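Local atomic coordinates of aerobactin synthase IucA (Klebsiella pneumoniae subsp. pneumoniae, PDB entry 5JM8), a protein that probably catalyses the ATP-dependent condensation of citrate with N-epsilon-acetyl-N-epsilon-hydroxylysine in the biosynthesis of the siderophore aerobactin. Residues M301-L306 against F322-E327; A206-P211 against T272-I277; A15-L20 against H63-P68. All coordinates share one frame; numbering follows the deposited sequence.

Contact 1: M301-L306 against F322-E327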
loop_
_atom_site.group_PDB
_atom_site.type_symbol
_atom_site.label_atom_id
_atom_site.label_comp_id
_atom_site.label_asym_id
_atom_site.label_seq_id
_atom_site.Cartn_x
_atom_site.Cartn_y
_atom_site.Cartn_z
ATOM N N MET A 301 -5.449 -8.481 33.869
ATOM C CA MET A 301 -6.134 -9.763 33.768
ATOM C C MET A 301 -7.548 -9.642 34.320
ATOM O O MET A 301 -8.507 -10.129 33.723
ATOM C CB MET A 301 -5.370 -10.850 34.530
ATOM C CG MET A 301 -3.986 -11.162 33.983
ATOM S SD MET A 301 -3.984 -11.751 32.280
ATOM C CE MET A 301 -5.027 -13.201 32.391
ATOM N N ARG A 302 -7.658 -8.985 35.470
ATOM C CA ARG A 302 -8.936 -8.789 36.144
ATOM C C ARG A 302 -9.935 -8.084 35.234
ATOM O O ARG A 302 -11.086 -8.505 35.110
ATOM C CB ARG A 302 -8.730 -7.983 37.429
ATOM C CG ARG A 302 -10.001 -7.704 38.216
ATOM C CD ARG A 302 -9.692 -7.103 39.577
ATOM N NE ARG A 302 -8.821 -7.974 40.365
ATOM C CZ ARG A 302 -7.584 -7.672 40.753
ATOM N NH1 ARG A 302 -7.039 -6.496 40.460
ATOM N NH2 ARG A 302 -6.889 -8.553 41.459
ATOM N N LEU A 303 -9.483 -7.013 34.594
ATOM C CA LEU A 303 -10.320 -6.259 33.671
ATOM C C LEU A 303 -10.617 -7.079 32.418
ATOM O O LEU A 303 -11.705 -6.990 31.851
ATOM C CB LEU A 303 -9.640 -4.937 33.298
ATOM C CG LEU A 303 -10.419 -3.972 32.400
ATOM C CD1 LEU A 303 -11.714 -3.524 33.065
ATOM C CD2 LEU A 303 -9.558 -2.769 32.041
ATOM N N ALA A 304 -9.646 -7.881 31.991
ATOM C CA ALA A 304 -9.799 -8.691 30.787
ATOM C C ALA A 304 -10.820 -9.808 30.991
ATOM O O ALA A 304 -11.631 -10.083 30.107
ATOM C CB ALA A 304 -8.459 -9.271 30.371
ATOM N N ARG A 305 -10.771 -10.458 32.151
ATOM C CA ARG A 305 -11.744 -11.493 32.491
ATOM C C ARG A 305 -13.129 -10.885 32.672
ATOM O O ARG A 305 -14.142 -11.503 32.347
ATOM C CB ARG A 305 -11.333 -12.226 33.767
ATOM C CG ARG A 305 -10.087 -13.069 33.624
ATOM C CD ARG A 305 -9.785 -13.820 34.903
ATOM N NE ARG A 305 -8.559 -14.600 34.790
ATOM C CZ ARG A 305 -8.483 -15.793 34.211
ATOM N NH1 ARG A 305 -9.565 -16.351 33.680
ATOM N NH2 ARG A 305 -7.320 -16.427 34.159
ATOM N N LEU A 306 -13.158 -9.667 33.198
ATOM C CA LEU A 306 -14.405 -8.941 33.386
ATOM C C LEU A 306 -14.993 -8.527 32.041
ATOM O O LEU A 306 -16.203 -8.332 31.919
ATOM C CB LEU A 306 -14.172 -7.715 34.269
ATOM C CG LEU A 306 -15.404 -6.968 34.786
ATOM C CD1 LEU A 306 -16.307 -7.883 35.605
ATOM C CD2 LEU A 306 -14.974 -5.765 35.613
ATOM N N PHE A 322 -16.238 2.913 21.436
ATOM C CA PHE A 322 -15.337 2.897 22.583
ATOM C C PHE A 322 -14.690 1.524 22.746
ATOM O O PHE A 322 -15.385 0.512 22.821
ATOM C CB PHE A 322 -16.091 3.279 23.858
ATOM C CG PHE A 322 -15.330 2.991 25.123
ATOM C CD1 PHE A 322 -14.095 3.571 25.351
ATOM C CD2 PHE A 322 -15.853 2.144 26.086
ATOM C CE1 PHE A 322 -13.391 3.310 26.512
ATOM C CE2 PHE A 322 -15.154 1.879 27.250
ATOM C CZ PHE A 322 -13.922 2.465 27.463
ATOM N N ARG A 323 -13.359 1.499 22.789
ATOM C CA ARG A 323 -12.619 0.264 23.050
ATOM C C ARG A 323 -11.672 0.428 24.229
ATOM O O ARG A 323 -11.205 1.528 24.517
ATOM C CB ARG A 323 -11.808 -0.171 21.822
ATOM C CG ARG A 323 -12.617 -0.450 20.564
ATOM C CD ARG A 323 -13.659 -1.545 20.750
ATOM N NE ARG A 323 -13.085 -2.855 21.061
ATOM C CZ ARG A 323 -12.628 -3.714 20.152
ATOM N NH1 ARG A 323 -12.650 -3.405 18.864
ATOM N NH2 ARG A 323 -12.137 -4.884 20.531
ATOM N N VAL A 324 -11.407 -0.681 24.910
ATOM C CA VAL A 324 -10.303 -0.767 25.854
ATOM C C VAL A 324 -9.298 -1.774 25.301
ATOM O O VAL A 324 -9.679 -2.871 24.890
ATOM C CB VAL A 324 -10.778 -1.197 27.264
ATOM C CG1 VAL A 324 -9.594 -1.406 28.196
ATOM C CG2 VAL A 324 -11.721 -0.159 27.844
ATOM N N MET A 325 -8.024 -1.390 25.263
ATOM C CA MET A 325 -6.958 -2.314 24.882
ATOM C C MET A 325 -6.646 -3.243 26.049
ATOM O O MET A 325 -5.929 -2.871 26.978
ATOM C CB MET A 325 -5.698 -1.559 24.456
ATOM C CG MET A 325 -5.759 -0.991 23.051
ATOM S SD MET A 325 -4.325 0.030 22.665
ATOM C CE MET A 325 -4.516 0.240 20.896
ATOM N N GLN A 326 -7.196 -4.451 25.993
ATOM C CA GLN A 326 -7.094 -5.398 27.096
ATOM C C GLN A 326 -5.694 -5.971 27.232
ATOM O O GLN A 326 -5.101 -6.439 26.258
ATOM C CB GLN A 326 -8.092 -6.541 26.913
ATOM C CG GLN A 326 -9.550 -6.112 26.918
ATOM C CD GLN A 326 -9.985 -5.525 28.246
ATOM O OE1 GLN A 326 -9.330 -5.718 29.270
ATOM N NE2 GLN A 326 -11.095 -4.798 28.233
ATOM N N GLU A 327 -5.179 -5.928 28.456
ATOM C CA GLU A 327 -3.914 -6.562 28.788
ATOM C C GLU A 327 -4.197 -7.949 29.364
ATOM O O GLU A 327 -4.082 -8.170 30.570
ATOM C CB GLU A 327 -3.129 -5.699 29.776
ATOM C CG GLU A 327 -2.858 -4.293 29.260
ATOM C CD GLU A 327 -2.328 -3.361 30.333
ATOM O OE1 GLU A 327 -1.879 -3.856 31.388
ATOM O OE2 GLU A 327 -2.375 -2.128 30.122
#
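The side-chain carbonyl of Q326 reaches across to helix 294-306 and rests against L303 and A304. Its OE1 lies 3.4 Å from A304 CA and 3.7 Å from L303 CG; although A304 N is 3.5 Å from the same OE1, the angle is too poor for a hydrogen bond. A bend at chi2 (-64°) brings the Q326 amide to the helix; the Q326 and L303 side chains cross at about a right angle. Apolar packing continues the contact on the strand side. L303 swings CG opposite the main-chain nitrogen (chi1 -176°) and meets V324 tip to tip, CD2 to CG1 at 4.1 Å. W312 of helix 310-318 packs on L303, V324 and Q326 alike, joining both segments. At the far end M301 lies beside the E327 carbonyl, with N 3.6 Å and side-chain SD 4.0 Å from E327 O. E327 turns its carboxylate elsewhere: OE2 forms a salt bridge with R349 and accepts a hydrogen bond from C448 N. Helix 294-306 thus packs against the end of strand 322-324, an outermost strand of a mixed sheet, and the loop that follows it, beside the nucleotide site, the E327 side chain being about 5 Å from the bound ATP.

Contact 2: A206-P211 against T272-I277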
loop_
_atom_site.group_PDB
_atom_site.type_symbol
_atom_site.label_atom_id
_atom_site.label_comp_id
_atom_site.label_asym_id
_atom_site.label_seq_id
_atom_site.Cartn_x
_atom_site.Cartn_y
_atom_site.Cartn_z
ATOM N N ALA A 206 6.132 -15.005 19.399
ATOM C CA ALA A 206 7.459 -15.271 18.861
ATOM C C ALA A 206 7.395 -15.563 17.368
ATOM O O ALA A 206 8.307 -15.216 16.617
ATOM C CB ALA A 206 8.101 -16.430 19.594
ATOM N N ALA A 207 6.309 -16.199 16.944
ATOM C CA ALA A 207 6.148 -16.596 15.552
ATOM C C ALA A 207 5.937 -15.395 14.636
ATOM O O ALA A 207 6.485 -15.345 13.538
ATOM C CB ALA A 207 4.985 -17.560 15.418
ATOM N N GLU A 208 5.144 -14.430 15.089
ATOM C CA GLU A 208 4.798 -13.290 14.250
ATOM C C GLU A 208 5.748 -12.107 14.444
ATOM O O GLU A 208 5.581 -11.071 13.799
ATOM C CB GLU A 208 3.352 -12.855 14.522
ATOM C CG GLU A 208 3.106 -12.248 15.891
ATOM C CD GLU A 208 1.636 -11.951 16.136
ATOM O OE1 GLU A 208 0.800 -12.360 15.303
ATOM O OE2 GLU A 208 1.319 -11.301 17.158
ATOM N N ASN A 209 6.743 -12.262 15.316
ATOM C CA ASN A 209 7.712 -11.196 15.576
ATOM C C ASN A 209 9.155 -11.597 15.295
ATOM O O ASN A 209 9.943 -10.786 14.809
ATOM C CB ASN A 209 7.598 -10.720 17.022
ATOM C CG ASN A 209 6.357 -9.891 17.259
ATOM O OD1 ASN A 209 6.239 -8.777 16.750
ATOM N ND2 ASN A 209 5.421 -10.427 18.033
ATOM N N ALA A 210 9.500 -12.841 15.613
ATOM C CA ALA A 210 10.837 -13.359 15.341
ATOM C C ALA A 210 10.764 -14.820 14.912
ATOM O O ALA A 210 11.220 -15.707 15.634
ATOM C CB ALA A 210 11.718 -13.210 16.560
ATOM N N PRO A 211 10.189 -15.073 13.726
ATOM C CA PRO A 211 9.983 -16.434 13.220
ATOM C C PRO A 211 11.269 -17.248 13.151
ATOM O O PRO A 211 11.241 -18.461 13.347
ATOM C CB PRO A 211 9.426 -16.218 11.808
ATOM C CG PRO A 211 9.045 -14.802 11.720
ATOM C CD PRO A 211 9.805 -14.044 12.745
ATOM N N THR A 272 2.877 -4.811 12.809
ATOM C CA THR A 272 2.512 -6.129 12.303
ATOM C C THR A 272 2.233 -7.124 13.426
ATOM O O THR A 272 1.830 -8.260 13.171
ATOM C CB THR A 272 3.622 -6.700 11.404
ATOM O OG1 THR A 272 4.846 -6.775 12.145
ATOM C CG2 THR A 272 3.829 -5.814 10.186
ATOM N N SER A 273 2.450 -6.697 14.667
ATOM C CA SER A 273 2.228 -7.560 15.820
ATOM C C SER A 273 0.805 -7.441 16.345
ATOM O O SER A 273 0.306 -6.340 16.589
ATOM C CB SER A 273 3.213 -7.226 16.938
ATOM O OG SER A 273 2.905 -7.955 18.114
ATOM N N ARG A 274 0.165 -8.589 16.525
ATOM C CA ARG A 274 -1.177 -8.654 17.078
ATOM C C ARG A 274 -1.195 -8.120 18.505
ATOM O O ARG A 274 -2.236 -7.696 19.010
ATOM C CB ARG A 274 -1.680 -10.096 17.037
ATOM C CG ARG A 274 -3.138 -10.276 17.404
ATOM C CD ARG A 274 -3.596 -11.687 17.068
ATOM N NE ARG A 274 -3.472 -11.981 15.642
ATOM C CZ ARG A 274 -4.384 -11.659 14.729
ATOM N NH1 ARG A 274 -5.499 -11.028 15.083
ATOM N NH2 ARG A 274 -4.181 -11.969 13.456
ATOM N N ASP A 275 -0.027 -8.140 19.143
ATOM C CA ASP A 275 0.118 -7.687 20.521
ATOM C C ASP A 275 1.162 -6.586 20.657
ATOM O O ASP A 275 2.202 -6.614 19.998
ATOM C CB ASP A 275 0.506 -8.859 21.426
ATOM C CG ASP A 275 -0.614 -9.860 21.600
ATOM O OD1 ASP A 275 -1.784 -9.438 21.698
ATOM O OD2 ASP A 275 -0.322 -11.072 21.638
ATOM N N MET A 276 0.865 -5.612 21.511
ATOM C CA MET A 276 1.880 -4.703 22.017
ATOM C C MET A 276 2.481 -5.352 23.256
ATOM O O MET A 276 1.913 -6.301 23.800
ATOM C CB MET A 276 1.289 -3.334 22.357
ATOM C CG MET A 276 0.700 -2.589 21.178
ATOM S SD MET A 276 0.251 -0.909 21.634
ATOM C CE MET A 276 -0.722 -0.407 20.216
ATOM N N ILE A 277 3.623 -4.844 23.706
ATOM C CA ILE A 277 4.255 -5.379 24.903
ATOM C C ILE A 277 4.710 -4.248 25.825
ATOM O O ILE A 277 5.292 -3.257 25.383
ATOM C CB ILE A 277 5.435 -6.304 24.532
ATOM C CG1 ILE A 277 5.962 -7.029 25.772
ATOM C CG2 ILE A 277 6.535 -5.523 23.822
ATOM C CD1 ILE A 277 6.707 -8.304 25.452
HETATM O O HOH W 1 0.861 -12.543 19.958
HETATM O O HOH W 2 5.431 -8.532 14.140
#
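The C-terminal part of helix 198-209 comes up against the loop that leads into strand 275-284, with E208 CA and S273 CA 6.5 Å apart. E208 spans the gap with its carboxylate: R274 N donates to E208 OE2 over 3.0 Å (N-H...O 140°), arriving from above the carboxylate plane, 57° out of it. CG sits between backbone N and carbonyl carbon (chi1 68°), and the extended chain beyond it carries OE2 over to the loop. The R274 side chain crosses that of E208 at about a right angle; its NE, buried here without a partner in the model, stays 4.3 Å from E208 OE1, too long for a salt bridge. P211 of the third subunit, another copy of the protein, packs on R274. One water donates to both E208 OE2 and D275 OD2, while a second donates to E208 O and N209 OD1 and accepts from T272 OG1. N209 lays OD1 3.4 Å from S273 CB, its ND2 being hydrogen-bonded to F205 O. D275 OD2 forms salt bridges with R204 and R201 of the helix. F205 of helix 198-209 and W259 of strand 258-261 both pack on S273, while M276 and I277 pair by backbone bonds with strands 345-350 and 267-269.

Contact 3: A15-L20 against H63-P68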
loop_
_atom_site.group_PDB
_atom_site.type_symbol
_atom_site.label_atom_id
_atom_site.label_comp_id
_atom_site.label_asym_id
_atom_site.label_seq_id
_atom_site.Cartn_x
_atom_site.Cartn_y
_atom_site.Cartn_z
ATOM N N ALA A 15 10.328 23.714 27.322
ATOM C CA ALA A 15 10.767 22.936 28.477
ATOM C C ALA A 15 10.642 23.762 29.751
ATOM O O ALA A 15 10.116 23.294 30.761
ATOM C CB ALA A 15 12.202 22.464 28.289
ATOM N N ALA A 16 11.125 24.996 29.697
ATOM C CA ALA A 16 11.068 25.880 30.849
ATOM C C ALA A 16 9.620 26.161 31.230
ATOM O O ALA A 16 9.297 26.311 32.407
ATOM C CB ALA A 16 11.800 27.179 30.561
ATOM N N GLN A 17 8.749 26.219 30.229
ATOM C CA GLN A 17 7.346 26.538 30.461
ATOM C C GLN A 17 6.676 25.461 31.312
ATOM O O GLN A 17 5.717 25.738 32.027
ATOM C CB GLN A 17 6.605 26.696 29.135
ATOM C CG GLN A 17 5.310 27.485 29.243
ATOM C CD GLN A 17 5.541 28.959 29.519
ATOM O OE1 GLN A 17 6.209 29.651 28.749
ATOM N NE2 GLN A 17 4.989 29.448 30.624
ATOM N N CYS A 18 7.191 24.237 31.234
ATOM C CA CYS A 18 6.686 23.134 32.046
ATOM C C CYS A 18 7.038 23.342 33.509
ATOM O O CYS A 18 6.189 23.203 34.386
ATOM C CB CYS A 18 7.259 21.804 31.562
ATOM S SG CYS A 18 6.694 21.292 29.925
ATOM N N PHE A 19 8.302 23.667 33.760
ATOM C CA PHE A 19 8.771 23.964 35.106
ATOM C C PHE A 19 7.957 25.105 35.702
ATOM O O PHE A 19 7.472 25.013 36.829
ATOM C CB PHE A 19 10.264 24.316 35.083
ATOM C CG PHE A 19 10.820 24.724 36.419
ATOM C CD1 PHE A 19 10.767 26.045 36.835
ATOM C CD2 PHE A 19 11.405 23.788 37.255
ATOM C CE1 PHE A 19 11.280 26.422 38.060
ATOM C CE2 PHE A 19 11.921 24.160 38.483
ATOM C CZ PHE A 19 11.858 25.477 38.887
ATOM N N LEU A 20 7.790 26.166 34.921
ATOM C CA LEU A 20 7.145 27.381 35.402
ATOM C C LEU A 20 5.630 27.227 35.551
ATOM O O LEU A 20 5.070 27.610 36.575
ATOM C CB LEU A 20 7.461 28.548 34.464
ATOM C CG LEU A 20 8.941 28.933 34.375
ATOM C CD1 LEU A 20 9.169 29.973 33.289
ATOM C CD2 LEU A 20 9.460 29.444 35.711
ATOM N N HIS A 63 0.157 28.581 30.330
ATOM C CA HIS A 63 0.712 29.875 29.941
ATOM C C HIS A 63 1.821 29.748 28.906
ATOM O O HIS A 63 2.475 28.710 28.803
ATOM C CB HIS A 63 1.265 30.617 31.162
ATOM C CG HIS A 63 0.275 30.790 32.269
ATOM N ND1 HIS A 63 -0.868 31.547 32.134
ATOM C CD2 HIS A 63 0.263 30.311 33.535
ATOM C CE1 HIS A 63 -1.547 31.520 33.266
ATOM N NE2 HIS A 63 -0.882 30.778 34.134
ATOM N N ARG A 64 2.026 30.824 28.153
ATOM C CA ARG A 64 3.163 30.943 27.252
ATOM C C ARG A 64 3.948 32.199 27.618
ATOM O O ARG A 64 3.457 33.317 27.453
ATOM C CB ARG A 64 2.707 30.994 25.789
ATOM C CG ARG A 64 3.860 31.016 24.785
ATOM C CD ARG A 64 3.388 30.936 23.333
ATOM N NE ARG A 64 2.637 32.124 22.918
ATOM C CZ ARG A 64 1.310 32.198 22.836
ATOM N NH1 ARG A 64 0.740 33.332 22.449
ATOM N NH2 ARG A 64 0.544 31.152 23.133
ATOM N N PHE A 65 5.157 32.002 28.135
ATOM C CA PHE A 65 6.040 33.111 28.476
ATOM C C PHE A 65 7.004 33.419 27.335
ATOM O O PHE A 65 7.479 32.517 26.641
ATOM C CB PHE A 65 6.843 32.801 29.748
ATOM C CG PHE A 65 6.007 32.679 30.994
ATOM C CD1 PHE A 65 4.726 33.205 31.058
ATOM C CD2 PHE A 65 6.514 32.037 32.111
ATOM C CE1 PHE A 65 3.968 33.084 32.209
ATOM C CE2 PHE A 65 5.762 31.916 33.263
ATOM C CZ PHE A 65 4.488 32.440 33.312
ATOM N N GLU A 66 7.284 34.706 27.150
ATOM C CA GLU A 66 8.320 35.154 26.229
ATOM C C GLU A 66 9.626 35.324 27.001
ATOM O O GLU A 66 9.660 35.985 28.038
ATOM C CB GLU A 66 7.910 36.463 25.549
ATOM C CG GLU A 66 8.954 37.024 24.598
ATOM C CD GLU A 66 8.467 38.253 23.853
ATOM O OE1 GLU A 66 7.260 38.571 23.945
ATOM O OE2 GLU A 66 9.291 38.903 23.175
ATOM N N PHE A 67 10.692 34.718 26.491
ATOM C CA PHE A 67 11.978 34.695 27.180
ATOM C C PHE A 67 12.986 35.589 26.464
ATOM O O PHE A 67 12.791 35.928 25.296
ATOM C CB PHE A 67 12.483 33.253 27.272
ATOM C CG PHE A 67 11.610 32.366 28.115
ATOM C CD1 PHE A 67 11.702 32.390 29.499
ATOM C CD2 PHE A 67 10.688 31.517 27.526
ATOM C CE1 PHE A 67 10.898 31.577 30.276
ATOM C CE2 PHE A 67 9.882 30.703 28.298
ATOM C CZ PHE A 67 9.987 30.733 29.674
ATOM N N PRO A 68 14.074 35.977 27.154
ATOM C CA PRO A 68 14.491 35.611 28.516
ATOM C C PRO A 68 13.675 36.259 29.630
ATOM O O PRO A 68 13.006 37.274 29.422
ATOM C CB PRO A 68 15.942 36.100 28.574
ATOM C CG PRO A 68 15.988 37.233 27.624
ATOM C CD PRO A 68 15.061 36.858 26.506
#
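Q17 and F65 meet where helix 14-26 lies against the antiparallel five-stranded sheet of the N-terminal region, a helix-on-sheet packing in which the axes of helix 15-20 and strand 64-66 approach to 8.8 Å. The glutamine amide does two jobs at once. Its OE1 accepts a nearly straight hydrogen bond from F65 N (2.6 Å, N-H...O 169°), the donor standing above the carbonyl plane. Its NE2 lies over one face of the F65 ring, 3.3 Å above the ring plane and displaced from the ring centre, with amide and ring planes 74° apart. CG is anti to the backbone N, and a bend at chi2 (70°) swings the amide to the strand. L20, one turn further, works at ring edges: CD1 sits in the plane of both phenylalanines, 3.6 Å from F65 CD2 and 3.8 Å from F67 CZ. A16 CB adds a looser apolar contact to F67 CZ at 4.1 Å. Around this layer, F52 of the adjoining strand 49-54 meets the F65 ring with its own and touches L20 and F67, while from helix 82-96 F82 touches A16 and L85 touches L20. N21 fixes the amide from within the same helix, its OD1 accepting from Q17 NE2. The other end of that N21 amide, ND2, donates to H63 O, an oxygen that also lies only 3.1 Å from Q17 CG.

From the N terminus, contact 3 comes first, closing a loop of 42 residues that brings helix 14-26 onto the sheet containing strand 64-72. Contact 2 follows, bridging 60 residues to bind the end of helix 198-209 to the start of strand 275-284. Contact 1 then closes a short loop of 15 residues, including helix 310-318, between helix 294-306 and strand 322-324. The three are in series, so none encloses or crosses another. Contacts 1 and 2 lie within one family region and touch, M325 CE to M276 CE at 3.9 Å. Contact 3 is on the opposite side of the chain's centre, its nearest atoms about 25 Å from either.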